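Putative DNA helicase (Lactobacillus plantarum, PDB 3DMN) is a putative DNA helicase whose C-terminal domain, with a sequence region of the UvrD-like helicase family, probably contributes to ATP-driven unwinding of DNA. Local coordinates at residues Arg6-Ile11 and Ala144-Thr149; Val37-Asn42 and Leu150-Ser155; Gly46-Val51 and Lys82-Gln87; Asp62-Ile67 and Phe115-Val120; Ala123-Tyr128 and Leu156-Ala161. All blocks are in the same frame, centred on the assembly; numbering follows the deposited sequence. Where two conformers were deposited one is given.

In the fold
All five contacts gather on one parallel sheet and its flanking layers. Interactions 1, 2 and 4 run through neighbouring strands: 64-68 pairs with 118-121 in interaction 4, while 147-153 meets the start of helix 9-16 in interaction 1 and strand 36-40 in interaction 2. The centre of interaction 4 lies about 10 Å from that of interaction 1. Interaction 5, centred about 10 Å from interaction 2, joins loops after two of these strands and shares its acetate. Interaction 3 ties helix 43-59 to the loop after helix 71-82. Along the chain interaction 4 falls within interactions 1 and 2 and precedes interaction 5. The N-terminal segment thus packs on strand 147-153 of a layered domain, consistent with the P-loop NTPase clan.

Interaction 1 of 5, residues Arg6-Ile11 and Ala144-Thr149; sequences RSTQQI and AMHELT
S7, just ahead of helix 9-16, and I11 in its first turn press on A144 and on the chain corner at M145-H146, and here the packing is closest. The hydroxyl of S7, OG, donates to A144 O at 2.6 Å from a direction tilted out of the carbonyl plane, and the CE methyl of selenomethionine M145 also lies against it. T8 N donates to M145 O at 3.1 Å, nearly in line with the C=O bond. Behind these bonds I11, with CG1 anti to its own carbonyl carbon (chi1 -69°), sets CD1 4.0 Å from A144 CB and CG1 4.0 Å from L148 CB, while its CG2 branch rests 3.4 Å from A144 O.

Toward solvent the contact thins out. R6 offers mainly its backbone to the selenium, and T8 CG2 only skirts the edge of the exposed H146 ring, anchored through ND1 to D116. T8 is the N-cap: its OG1 accepts from I11 N at 3.1 Å and donates to a water at 2.7 Å, which in turn donates to H146 O. Three successive carbonyls therefore receive donors from the start of the helix, two directly and one through water.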
# COMPACT_ATOMS: atom_id res chain seq x y z
N ARG A 6 6.60 4.12 -15.62
CA ARG A 6 5.94 5.32 -15.08
C ARG A 6 4.53 5.01 -14.59
O ARG A 6 3.81 4.22 -15.24
CB ARG A 6 5.91 6.42 -16.13
CG ARG A 6 7.14 7.29 -16.08
CD ARG A 6 7.67 7.61 -17.47
NE ARG A 6 8.42 8.87 -17.49
CZ ARG A 6 9.57 9.10 -16.84
NH1 ARG A 6 10.15 10.29 -16.94
NH2 ARG A 6 10.12 8.15 -16.08
N SER A 7 4.15 5.60 -13.46
CA SER A 7 2.82 5.42 -12.91
C SER A 7 1.85 6.33 -13.64
O SER A 7 2.24 7.19 -14.46
CB SER A 7 2.74 5.73 -11.42
OG SER A 7 3.70 5.06 -10.62
N THR A 8 0.58 6.13 -13.32
CA THR A 8 -0.48 7.00 -13.83
C THR A 8 -0.26 8.40 -13.27
O THR A 8 0.36 8.57 -12.22
CB THR A 8 -1.85 6.55 -13.34
OG1 THR A 8 -1.88 6.60 -11.91
CG2 THR A 8 -2.20 5.11 -13.86
N GLN A 9 -0.80 9.39 -13.98
CA GLN A 9 -0.77 10.75 -13.43
C GLN A 9 -1.36 10.85 -12.02
O GLN A 9 -0.90 11.64 -11.20
CB GLN A 9 -1.56 11.67 -14.35
CG GLN A 9 -1.56 13.11 -13.82
CD GLN A 9 -2.07 14.08 -14.85
OE1 GLN A 9 -3.00 13.77 -15.61
NE2 GLN A 9 -1.47 15.26 -14.89
N GLN A 10 -2.41 10.07 -11.76
CA GLN A 10 -3.09 10.11 -10.46
C GLN A 10 -2.13 9.70 -9.35
O GLN A 10 -2.03 10.36 -8.31
CB GLN A 10 -4.33 9.21 -10.49
CG GLN A 10 -5.51 9.85 -11.25
CD GLN A 10 -5.35 9.90 -12.74
OE1 GLN A 10 -4.56 9.17 -13.35
NE2 GLN A 10 -6.12 10.78 -13.35
N ILE A 11 -1.43 8.59 -9.56
CA ILE A 11 -0.47 8.10 -8.55
C ILE A 11 0.73 9.05 -8.44
O ILE A 11 1.16 9.36 -7.33
CB ILE A 11 -0.05 6.63 -8.90
CG1 ILE A 11 -1.26 5.75 -8.66
CG2 ILE A 11 1.15 6.16 -8.08
CD1 ILE A 11 -1.10 4.38 -9.18
N ALA A 144 3.58 1.64 -6.99
CA ALA A 144 2.33 1.34 -7.72
C ALA A 144 2.32 1.98 -9.08
O ALA A 144 2.52 3.21 -9.21
CB ALA A 144 1.08 1.88 -6.94
N MSE A 145 2.02 1.16 -10.08
CA MSE A 145 1.97 1.65 -11.45
C MSE A 145 0.57 2.12 -11.79
O MSE A 145 0.41 3.20 -12.40
CB MSE A 145 2.48 0.60 -12.44
CG MSE A 145 3.93 0.27 -12.27
SE MSE A 145 5.14 1.83 -12.55
CE MSE A 145 5.62 2.25 -10.68
N HIS A 146 -0.45 1.36 -11.40
CA HIS A 146 -1.81 1.56 -11.94
C HIS A 146 -2.88 1.78 -10.85
O HIS A 146 -3.77 2.60 -11.03
CB HIS A 146 -2.18 0.42 -12.91
CG HIS A 146 -1.17 0.25 -14.03
ND1 HIS A 146 -0.55 -0.96 -14.31
CD2 HIS A 146 -0.63 1.15 -14.88
CE1 HIS A 146 0.32 -0.79 -15.30
NE2 HIS A 146 0.28 0.48 -15.67
N GLU A 147 -2.77 1.08 -9.73
CA GLU A 147 -3.74 1.20 -8.62
C GLU A 147 -2.98 1.30 -7.30
O GLU A 147 -2.05 0.56 -7.07
CB GLU A 147 -4.64 -0.04 -8.59
CG GLU A 147 -5.93 0.17 -7.80
CD GLU A 147 -6.99 0.96 -8.60
OE1 GLU A 147 -6.87 1.04 -9.84
OE2 GLU A 147 -7.96 1.47 -7.98
N LEU A 148 -3.40 2.25 -6.48
CA LEU A 148 -2.75 2.46 -5.18
C LEU A 148 -3.82 2.62 -4.11
O LEU A 148 -4.71 3.47 -4.23
CB LEU A 148 -1.86 3.70 -5.24
CG LEU A 148 -1.27 4.18 -3.92
CD1 LEU A 148 -0.30 3.12 -3.34
CD2 LEU A 148 -0.58 5.59 -4.07
N THR A 149 -3.68 1.82 -3.06
CA THR A 149 -4.64 1.81 -1.93
C THR A 149 -3.79 1.96 -0.69
O THR A 149 -2.76 1.34 -0.58
CB THR A 149 -5.40 0.46 -1.82
OG1 THR A 149 -6.15 0.24 -3.01
CG2 THR A 149 -6.37 0.49 -0.62
O HOH W 1 -4.12 5.36 -10.96

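Interaction 2 of 5, residues Val37-Asn42 and Leu150-Ser155; sequences VVVTPN and LVAVGS. With ACT (acetate ion), chain B; EDO (1,2-ethanediol), chain N.
Strands V37-T40 and L150-V153 run side by side in parallel, their axes 4.7 Å apart and 17° from alignment. V38 binds in both directions, its N to L150 O at 2.8 Å and its O to A152 N. T40 repeats the pattern with A152 O and G154 N, so the ladder outlasts the strand by one residue.

On the face of V37 and V39, V37 CG2 packs 4.2 Å from L150 CB, and V39 CG2 likewise meets the methyl of A152. V38, T40, V151 and V153 share the other face, where the first three touch helix 43-59 and V153 touches W121. T40 holds OG1 between its own N and carbonyl carbon (chi1 66°), which lets the hydroxyl donate to A152 O at 3.1 Å from above the carbonyl plane. V153 CG1 lies 3.4 Å from N42 C, against the start of that helix, which N42 caps through OD1 to A45 N.

G154 follows with a positive phi (105°) at which a side chain would jam against the preceding carbonyl. A152 O thus accepts from both the N and the hydroxyl of T40, which probably limits that side chain's rotation in a pairing otherwise made by backbone and aliphatic branches.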
# COMPACT_ATOMS: atom_id res chain seq x y z
N VAL A 37 -7.72 5.90 -0.03
CA VAL A 37 -7.25 5.80 1.35
C VAL A 37 -8.43 5.35 2.22
O VAL A 37 -9.55 5.88 2.10
CB VAL A 37 -6.74 7.19 1.83
CG1 VAL A 37 -6.34 7.15 3.32
CG2 VAL A 37 -5.54 7.61 0.94
N VAL A 38 -8.16 4.37 3.08
CA VAL A 38 -9.23 3.89 3.98
C VAL A 38 -8.67 3.86 5.36
O VAL A 38 -7.65 3.22 5.61
CB VAL A 38 -9.76 2.50 3.59
CG1 VAL A 38 -10.95 2.14 4.46
CG2 VAL A 38 -10.16 2.49 2.12
N VAL A 39 -9.34 4.58 6.27
CA VAL A 39 -8.93 4.62 7.67
C VAL A 39 -9.87 3.74 8.46
O VAL A 39 -11.10 3.90 8.35
CB VAL A 39 -8.91 6.05 8.22
CG1 VAL A 39 -8.60 6.06 9.74
CG2 VAL A 39 -7.88 6.90 7.43
N THR A 40 -9.31 2.80 9.22
CA THR A 40 -10.10 1.78 9.90
C THR A 40 -9.84 1.84 11.40
O THR A 40 -8.80 2.33 11.82
CB THR A 40 -9.71 0.38 9.39
OG1 THR A 40 -8.36 0.07 9.75
CG2 THR A 40 -9.87 0.30 7.83
N PRO A 41 -10.81 1.40 12.22
CA PRO A 41 -10.67 1.59 13.67
C PRO A 41 -9.75 0.65 14.40
O PRO A 41 -9.39 0.95 15.55
CB PRO A 41 -12.11 1.37 14.20
CG PRO A 41 -12.71 0.39 13.14
CD PRO A 41 -12.14 0.90 11.85
N ASN A 42 -9.42 -0.50 13.82
CA ASN A 42 -8.59 -1.48 14.51
C ASN A 42 -7.98 -2.42 13.50
O ASN A 42 -8.35 -2.39 12.30
CB ASN A 42 -9.37 -2.25 15.60
CG ASN A 42 -10.69 -2.77 15.07
OD1 ASN A 42 -10.71 -3.49 14.07
ND2 ASN A 42 -11.80 -2.38 15.70
N LEU A 150 -4.24 2.80 0.23
CA LEU A 150 -3.59 2.92 1.56
C LEU A 150 -4.61 2.57 2.60
O LEU A 150 -5.70 3.14 2.63
CB LEU A 150 -3.04 4.34 1.84
CG LEU A 150 -1.82 4.77 1.05
CD1 LEU A 150 -2.19 5.13 -0.37
CD2 LEU A 150 -1.25 6.04 1.72
N VAL A 151 -4.22 1.66 3.49
CA VAL A 151 -5.07 1.29 4.64
C VAL A 151 -4.39 1.73 5.90
O VAL A 151 -3.23 1.41 6.10
CB VAL A 151 -5.36 -0.26 4.69
CG1 VAL A 151 -6.19 -0.62 5.93
CG2 VAL A 151 -6.09 -0.72 3.42
N ALA A 152 -5.10 2.45 6.77
CA ALA A 152 -4.48 2.93 8.03
C ALA A 152 -5.34 2.43 9.16
O ALA A 152 -6.56 2.46 9.05
CB ALA A 152 -4.46 4.49 8.06
N VAL A 153 -4.70 1.98 10.23
CA VAL A 153 -5.40 1.54 11.44
C VAL A 153 -5.25 2.66 12.47
O VAL A 153 -4.12 2.99 12.92
CB VAL A 153 -4.80 0.26 12.00
CG1 VAL A 153 -5.52 -0.12 13.31
CG2 VAL A 153 -4.99 -0.86 10.96
N GLY A 154 -6.37 3.25 12.83
CA GLY A 154 -6.41 4.31 13.84
C GLY A 154 -6.61 5.64 13.16
O GLY A 154 -7.73 6.05 12.87
N SER A 155 -5.49 6.31 12.86
CA SER A 155 -5.51 7.60 12.17
C SER A 155 -4.58 7.55 10.99
O SER A 155 -3.59 6.83 11.01
CB SER A 155 -5.00 8.72 13.08
OG SER A 155 -5.94 8.98 14.13
C ACT B . -2.42 5.52 14.77
O ACT B . -2.75 6.10 13.73
OXT ACT B . -1.23 5.32 15.07
CH3 ACT B . -3.49 5.08 15.56
C1 EDO N . -9.12 8.45 12.19
O1 EDO N . -8.57 9.59 12.86
C2 EDO N . -10.48 7.99 12.69
O2 EDO N . -11.36 7.75 11.58

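Interaction 3 of 5, residues Gly46-Val51 and Lys82-Gln87; sequences GVDQVV and KARGEQ. With ACT (acetate ion), chain F.
R84 reaches over helix 43-59 with its guanidinium lying on V47 and its rim turned to D48. V47 CG1 sits over the centre of one guanidinium face, 3.5 Å from R84 CZ. D48 OD1 comes in near the plane at the edge, and the carboxylate is twisted 71° against the guanidinium. The salt bridge rests on R84 NH1 to D48 OD1 at 2.7 Å, met nearly in line with the C-O bond. A weak second bond from R84 NH2 reaches the same oxygen at 3.2 Å, and NH2 also forms a salt bridge with E44 of the same helix. R84 CB and CG pass V51 CG2, the two side chains crossing at about a right angle; beyond CG the bend at chi2 (-47°) carries the guanidinium to V47 and D48. The loop that presents R84 is a Schellman motif closing helix 71-82, with G85 at positive phi as its C-prime residue. With an alanine here, the carboxylates of D48 and E44 would probably be left without a common counter-charge, with a gap over V47 CG1. E86 OE2 lies 3.6 Å from V51 CG2, and a water donates both to this oxygen and to V51 O, each at 2.7 Å.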
# COMPACT_ATOMS: atom_id res chain seq x y z
N GLY A 46 -8.81 -3.22 9.58
CA GLY A 46 -7.82 -2.98 8.52
C GLY A 46 -7.68 -4.18 7.62
O GLY A 46 -7.65 -4.06 6.40
N VAL A 47 -7.59 -5.37 8.24
CA VAL A 47 -7.45 -6.61 7.47
C VAL A 47 -8.71 -6.82 6.60
O VAL A 47 -8.60 -7.21 5.44
CB VAL A 47 -7.21 -7.78 8.42
CG1 VAL A 47 -7.23 -9.10 7.66
CG2 VAL A 47 -5.84 -7.61 9.15
N ASP A 48 -9.91 -6.53 7.14
CA ASP A 48 -11.13 -6.59 6.32
C ASP A 48 -10.94 -5.76 5.03
O ASP A 48 -11.33 -6.17 3.92
CB ASP A 48 -12.31 -5.94 7.06
CG ASP A 48 -12.86 -6.79 8.23
OD1 ASP A 48 -12.42 -7.95 8.43
OD2 ASP A 48 -13.85 -6.34 8.86
N GLN A 49 -10.39 -4.56 5.19
CA GLN A 49 -10.25 -3.71 4.00
C GLN A 49 -9.25 -4.26 3.02
O GLN A 49 -9.43 -4.12 1.79
CB GLN A 49 -9.94 -2.25 4.36
CG GLN A 49 -9.80 -1.35 3.13
CD GLN A 49 -11.01 -1.32 2.19
OE1 GLN A 49 -12.16 -1.46 2.61
NE2 GLN A 49 -10.73 -1.12 0.90
N VAL A 50 -8.17 -4.86 3.52
CA VAL A 50 -7.20 -5.51 2.63
C VAL A 50 -7.88 -6.65 1.84
O VAL A 50 -7.69 -6.79 0.62
CB VAL A 50 -6.00 -6.05 3.40
CG1 VAL A 50 -5.09 -6.81 2.50
CG2 VAL A 50 -5.23 -4.87 4.06
N VAL A 51 -8.65 -7.48 2.53
CA VAL A 51 -9.36 -8.59 1.87
C VAL A 51 -10.28 -8.05 0.75
O VAL A 51 -10.30 -8.55 -0.40
CB VAL A 51 -10.16 -9.39 2.91
CG1 VAL A 51 -11.16 -10.35 2.26
CG2 VAL A 51 -9.19 -10.20 3.78
N LYS A 82 -3.88 -15.11 6.20
CA LYS A 82 -4.06 -16.57 6.04
C LYS A 82 -5.30 -17.05 6.79
O LYS A 82 -6.02 -17.92 6.32
CB LYS A 82 -2.81 -17.32 6.51
CG LYS A 82 -1.64 -17.13 5.53
CD LYS A 82 -0.47 -18.02 5.95
CE LYS A 82 0.76 -17.86 5.04
NZ LYS A 82 1.96 -18.68 5.54
N ALA A 83 -5.55 -16.44 7.95
CA ALA A 83 -6.76 -16.74 8.73
C ALA A 83 -8.03 -16.16 8.09
O ALA A 83 -9.14 -16.43 8.58
CB ALA A 83 -6.56 -16.24 10.20
N ARG A 84 -7.89 -15.43 6.99
CA ARG A 84 -9.06 -15.02 6.19
C ARG A 84 -9.21 -15.87 4.95
O ARG A 84 -10.07 -15.56 4.08
CB ARG A 84 -8.98 -13.54 5.75
CG ARG A 84 -8.86 -12.57 6.90
CD ARG A 84 -9.86 -12.81 8.06
NE ARG A 84 -9.71 -11.68 9.01
CZ ARG A 84 -10.23 -10.45 8.82
NH1 ARG A 84 -10.98 -10.18 7.74
NH2 ARG A 84 -9.97 -9.50 9.76
N GLY A 85 -8.43 -16.95 4.85
CA GLY A 85 -8.50 -17.87 3.73
C GLY A 85 -7.72 -17.41 2.50
O GLY A 85 -7.89 -18.01 1.43
N GLU A 86 -6.87 -16.39 2.66
CA GLU A 86 -6.10 -15.88 1.51
C GLU A 86 -4.91 -16.80 1.29
O GLU A 86 -4.33 -17.34 2.26
CB GLU A 86 -5.56 -14.48 1.77
CG GLU A 86 -6.65 -13.43 2.00
CD GLU A 86 -7.38 -12.94 0.74
OE1 GLU A 86 -7.10 -13.40 -0.40
OE2 GLU A 86 -8.24 -12.04 0.89
N GLN A 87 -4.47 -16.90 0.03
CA GLN A 87 -3.18 -17.52 -0.27
C GLN A 87 -2.17 -16.40 -0.14
O GLN A 87 -2.30 -15.40 -0.82
CB GLN A 87 -3.15 -18.04 -1.72
CG GLN A 87 -1.98 -18.95 -2.04
CD GLN A 87 -2.09 -19.56 -3.45
OE1 GLN A 87 -2.68 -18.97 -4.36
NE2 GLN A 87 -1.52 -20.74 -3.62
C ACT F . 4.37 -17.32 3.47
O ACT F . 5.31 -17.00 2.70
OXT ACT F . 3.86 -18.46 3.32
CH3 ACT F . 3.91 -16.43 4.56
O HOH W 2 -9.76 -11.11 -1.10

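Interaction 4 of 5, residues Asp62-Ile67 and Phe115-Val120; sequences DTTAII and FDAVIV. With FMT (formic acid), chain P.
F115 carries its ring with CG anti to its own carbonyl carbon (chi1 -57°), which lays one face over A65. The methyl CB of A65 stands 3.5 Å from the ring centroid and 11° off its normal, a CH-pi contact, while I67 CD1 approaches the ring obliquely and packs 3.8 Å from V118 CG1. With an alanine at F115, A65 and I67 would probably face a gap where the ring had lain. D116 takes a different course: CG lies opposite the backbone N (chi1 -172°), which turns the carboxylate back to T63. There OD2 accepts T63 N at 3.0 Å through its anti lone pair, and OD1 is engaged by H146.

D62 OD1 lies only 3.5 Å from D116 OD2 with the carboxylates nearly perpendicular; a water donating to both residues probably eases their repulsion. Between these ends the parallel backbones bond from T63 O to I67 N, as in A65 N to A117 O at 2.9 Å. On the other face T64 CG2 meets I119 CD1 at 3.7 Å.

Strand 64-68 lies between 118-121 and 102-106 in the parallel sheet. Helix 43-59 packs on the side of I66 and I119, helix 134-141 on that of I67 and V120, and strand 147-153 lies next beyond 118-121.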
# COMPACT_ATOMS: atom_id res chain seq x y z
N ASP A 62 -6.16 -6.98 -11.82
CA ASP A 62 -4.89 -6.41 -11.35
C ASP A 62 -4.07 -7.50 -10.71
O ASP A 62 -4.61 -8.52 -10.24
CB ASP A 62 -5.13 -5.34 -10.27
CG ASP A 62 -5.87 -4.14 -10.80
OD1 ASP A 62 -5.85 -3.90 -12.04
OD2 ASP A 62 -6.47 -3.45 -9.94
N THR A 63 -2.76 -7.28 -10.67
CA THR A 63 -1.86 -8.06 -9.84
C THR A 63 -1.40 -7.14 -8.72
O THR A 63 -0.77 -6.11 -8.99
CB THR A 63 -0.64 -8.51 -10.61
OG1 THR A 63 -1.06 -9.31 -11.73
CG2 THR A 63 0.28 -9.32 -9.70
N THR A 64 -1.74 -7.52 -7.49
CA THR A 64 -1.49 -6.70 -6.31
C THR A 64 -0.32 -7.17 -5.42
O THR A 64 -0.21 -8.38 -5.13
CB THR A 64 -2.78 -6.63 -5.45
OG1 THR A 64 -3.91 -6.26 -6.29
CG2 THR A 64 -2.59 -5.67 -4.30
N ALA A 65 0.52 -6.22 -4.98
CA ALA A 65 1.46 -6.44 -3.86
C ALA A 65 1.04 -5.64 -2.66
O ALA A 65 0.62 -4.49 -2.81
CB ALA A 65 2.85 -6.08 -4.23
N ILE A 66 1.12 -6.22 -1.47
CA ILE A 66 0.90 -5.48 -0.25
C ILE A 66 2.26 -5.15 0.35
O ILE A 66 3.09 -6.06 0.53
CB ILE A 66 0.17 -6.32 0.78
CG1 ILE A 66 -1.14 -6.83 0.17
CG2 ILE A 66 -0.01 -5.49 2.06
CD1 ILE A 66 -1.87 -7.86 1.09
N ILE A 67 2.52 -3.86 0.54
CA ILE A 67 3.83 -3.44 1.12
C ILE A 67 3.65 -2.98 2.56
O ILE A 67 2.87 -2.03 2.82
CB ILE A 67 4.49 -2.31 0.30
CG1 ILE A 67 4.56 -2.75 -1.17
CG2 ILE A 67 5.88 -1.99 0.87
CD1 ILE A 67 5.19 -1.73 -2.17
N PHE A 115 4.80 -2.63 -9.23
CA PHE A 115 3.66 -3.52 -9.21
C PHE A 115 2.48 -2.82 -9.88
O PHE A 115 2.34 -1.60 -9.80
CB PHE A 115 3.29 -3.84 -7.75
CG PHE A 115 4.44 -4.44 -6.98
CD1 PHE A 115 4.79 -5.77 -7.16
CD2 PHE A 115 5.15 -3.66 -6.05
CE1 PHE A 115 5.85 -6.32 -6.43
CE2 PHE A 115 6.20 -4.22 -5.31
CZ PHE A 115 6.54 -5.54 -5.50
N ASP A 116 1.62 -3.60 -10.54
CA ASP A 116 0.38 -3.10 -11.10
C ASP A 116 -0.44 -2.37 -10.04
O ASP A 116 -0.82 -1.21 -10.21
CB ASP A 116 -0.38 -4.32 -11.60
CG ASP A 116 -1.60 -3.97 -12.38
OD1 ASP A 116 -1.68 -2.85 -12.94
OD2 ASP A 116 -2.48 -4.87 -12.47
N ALA A 117 -0.70 -3.06 -8.93
CA ALA A 117 -1.48 -2.49 -7.82
C ALA A 117 -0.69 -2.70 -6.54
O ALA A 117 -0.04 -3.75 -6.34
CB ALA A 117 -2.81 -3.19 -7.73
N VAL A 118 -0.76 -1.71 -5.66
CA VAL A 118 -0.12 -1.81 -4.36
C VAL A 118 -1.17 -1.51 -3.31
O VAL A 118 -1.95 -0.57 -3.47
CB VAL A 118 1.05 -0.78 -4.22
CG1 VAL A 118 1.53 -0.69 -2.75
CG2 VAL A 118 2.23 -1.20 -5.15
N ILE A 119 -1.14 -2.28 -2.24
CA ILE A 119 -1.87 -1.90 -1.01
C ILE A 119 -0.83 -1.58 0.05
O ILE A 119 -0.03 -2.46 0.38
CB ILE A 119 -2.77 -3.03 -0.55
CG1 ILE A 119 -3.84 -3.35 -1.60
CG2 ILE A 119 -3.43 -2.71 0.85
CD1 ILE A 119 -4.60 -4.71 -1.33
N VAL A 120 -0.78 -0.33 0.53
CA VAL A 120 0.14 0.05 1.59
C VAL A 120 -0.49 -0.33 2.91
O VAL A 120 -1.52 0.20 3.31
CB VAL A 120 0.44 1.58 1.56
CG1 VAL A 120 1.46 1.92 2.62
CG2 VAL A 120 0.95 1.97 0.18
C FMT P . -3.02 -10.47 -6.70
O1 FMT P . -2.13 -10.30 -7.54
O2 FMT P . -2.81 -10.68 -5.50
O HOH W 3 -3.92 -2.80 -14.41

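Interaction 5 of 5, residues Ala123-Tyr128 and Leu156-Ala161; sequences ANQENY and LSPLLA. With ACT (acetate ion), chain B.
The carbonyl group of Y128 is the flat group on which S157, P158 and L159 converge. In its plane, on a lone pair of the oxygen, S157 OG donates to Y128 O at 2.7 Å. The pyrrolidine of P158 brings its CD to 3.4 Å from Y128 O, and L159 CG comes to 3.5 Å from the same atom. That proline CD also lies 3.7 Å from Q125 CA, where the extended glutamine side chain passes the ring at about a right angle. The phenol ring of Y128 leads away from the contact and is packed by L136, L137 and I140 of helix 134-141, leaving CB beside S157 OG and L159 CD1.

The same S157 OG, anti to the backbone N (chi1 167°), accepts from L159 N at 3.0 Å, forming an ST turn at the start of the 3-10 segment, while its proton goes to Y128. The backbone N of S157 donates to A123 O at 2.9 Å. N124 forms an Asx motif, OD1 accepting from N127 N. Q125 N and E126 N each donate to one oxygen of an acetate, probably a crystallisation additive, and S155 N also donates to the oxygen held by Q125.

Two loops after neighbouring strands are therefore fastened through one serine, whose amide and hydroxyl satisfy the carbonyls of A123 and Y128. The bound acetate suggests that the backbone N-H groups of Q125, E126 and S155 can together hold a small anion.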
# COMPACT_ATOMS: atom_id res chain seq x y z
N ALA A 123 -0.65 2.62 6.90
CA ALA A 123 -0.10 3.96 6.68
C ALA A 123 -0.63 4.93 7.74
O ALA A 123 -1.25 5.96 7.39
CB ALA A 123 -0.53 4.46 5.27
N ASN A 124 -0.38 4.61 9.01
CA ASN A 124 -1.04 5.32 10.08
C ASN A 124 -0.08 6.27 10.81
O ASN A 124 1.07 6.49 10.36
CB ASN A 124 -1.71 4.36 11.07
CG ASN A 124 -0.71 3.55 11.87
OD1 ASN A 124 0.49 3.61 11.62
ND2 ASN A 124 -1.21 2.78 12.87
N GLN A 125 -0.55 6.87 11.89
CA GLN A 125 0.26 7.86 12.60
C GLN A 125 1.43 7.17 13.28
O GLN A 125 2.57 7.68 13.23
CB GLN A 125 -0.67 8.52 13.62
CG GLN A 125 -0.06 9.54 14.43
CD GLN A 125 -1.13 10.09 15.35
OE1 GLN A 125 -2.01 10.82 14.91
NE2 GLN A 125 -1.09 9.68 16.61
N GLU A 126 1.18 6.02 13.91
CA GLU A 126 2.26 5.38 14.65
C GLU A 126 3.40 4.98 13.72
O GLU A 126 4.58 5.11 14.09
CB GLU A 126 1.75 4.15 15.39
CG GLU A 126 2.85 3.67 16.32
CD GLU A 126 2.41 2.58 17.23
OE1 GLU A 126 1.19 2.26 17.24
OE2 GLU A 126 3.29 2.03 17.92
N ASN A 127 3.04 4.48 12.54
CA ASN A 127 4.04 3.95 11.62
C ASN A 127 4.74 5.02 10.79
O ASN A 127 5.91 4.80 10.33
CB ASN A 127 3.39 2.92 10.66
CG ASN A 127 3.22 1.56 11.31
OD1 ASN A 127 2.22 0.86 11.08
ND2 ASN A 127 4.22 1.16 12.07
N TYR A 128 4.05 6.14 10.54
CA TYR A 128 4.62 7.16 9.68
C TYR A 128 4.37 8.50 10.32
O TYR A 128 3.51 9.26 9.86
CB TYR A 128 3.99 7.06 8.27
CG TYR A 128 4.33 5.77 7.58
CD1 TYR A 128 5.54 5.62 6.86
CD2 TYR A 128 3.45 4.68 7.60
CE1 TYR A 128 5.86 4.43 6.22
CE2 TYR A 128 3.77 3.45 6.95
CZ TYR A 128 4.97 3.34 6.25
OH TYR A 128 5.28 2.14 5.61
N LEU A 156 -4.92 8.33 9.96
CA LEU A 156 -4.04 8.43 8.80
C LEU A 156 -2.71 9.09 9.20
O LEU A 156 -2.66 10.00 10.02
CB LEU A 156 -4.73 9.23 7.70
CG LEU A 156 -4.05 9.22 6.33
CD1 LEU A 156 -3.95 7.81 5.71
CD2 LEU A 156 -4.81 10.19 5.40
N SER A 157 -1.62 8.63 8.55
CA SER A 157 -0.32 9.26 8.79
C SER A 157 -0.44 10.79 8.67
O SER A 157 -0.97 11.30 7.67
CB SER A 157 0.67 8.78 7.73
OG SER A 157 1.82 9.63 7.82
N PRO A 158 0.14 11.53 9.62
CA PRO A 158 0.15 13.00 9.51
C PRO A 158 0.97 13.48 8.32
O PRO A 158 0.81 14.62 7.87
CB PRO A 158 0.81 13.44 10.81
CG PRO A 158 1.68 12.26 11.24
CD PRO A 158 0.78 11.08 10.88
N LEU A 159 1.85 12.61 7.83
CA LEU A 159 2.67 13.00 6.67
C LEU A 159 1.77 13.22 5.44
O LEU A 159 2.21 13.83 4.47
CB LEU A 159 3.76 11.95 6.39
CG LEU A 159 4.64 11.64 7.61
CD1 LEU A 159 5.68 10.59 7.19
CD2 LEU A 159 5.31 12.94 8.15
N LEU A 160 0.57 12.63 5.48
CA LEU A 160 -0.36 12.74 4.35
C LEU A 160 -1.26 13.95 4.46
O LEU A 160 -1.99 14.27 3.51
CB LEU A 160 -1.15 11.45 4.13
CG LEU A 160 -0.26 10.22 3.80
CD1 LEU A 160 -1.14 8.96 3.77
CD2 LEU A 160 0.44 10.42 2.46
N ALA A 161 -1.17 14.69 5.58
CA ALA A 161 -2.08 15.83 5.80
C ALA A 161 -1.88 16.89 4.71
O ALA A 161 -2.82 17.55 4.29
CB ALA A 161 -1.88 16.44 7.19
C ACT B . -2.42 5.52 14.77
O ACT B . -2.75 6.10 13.73
OXT ACT B . -1.23 5.32 15.07
CH3 ACT B . -3.49 5.08 15.56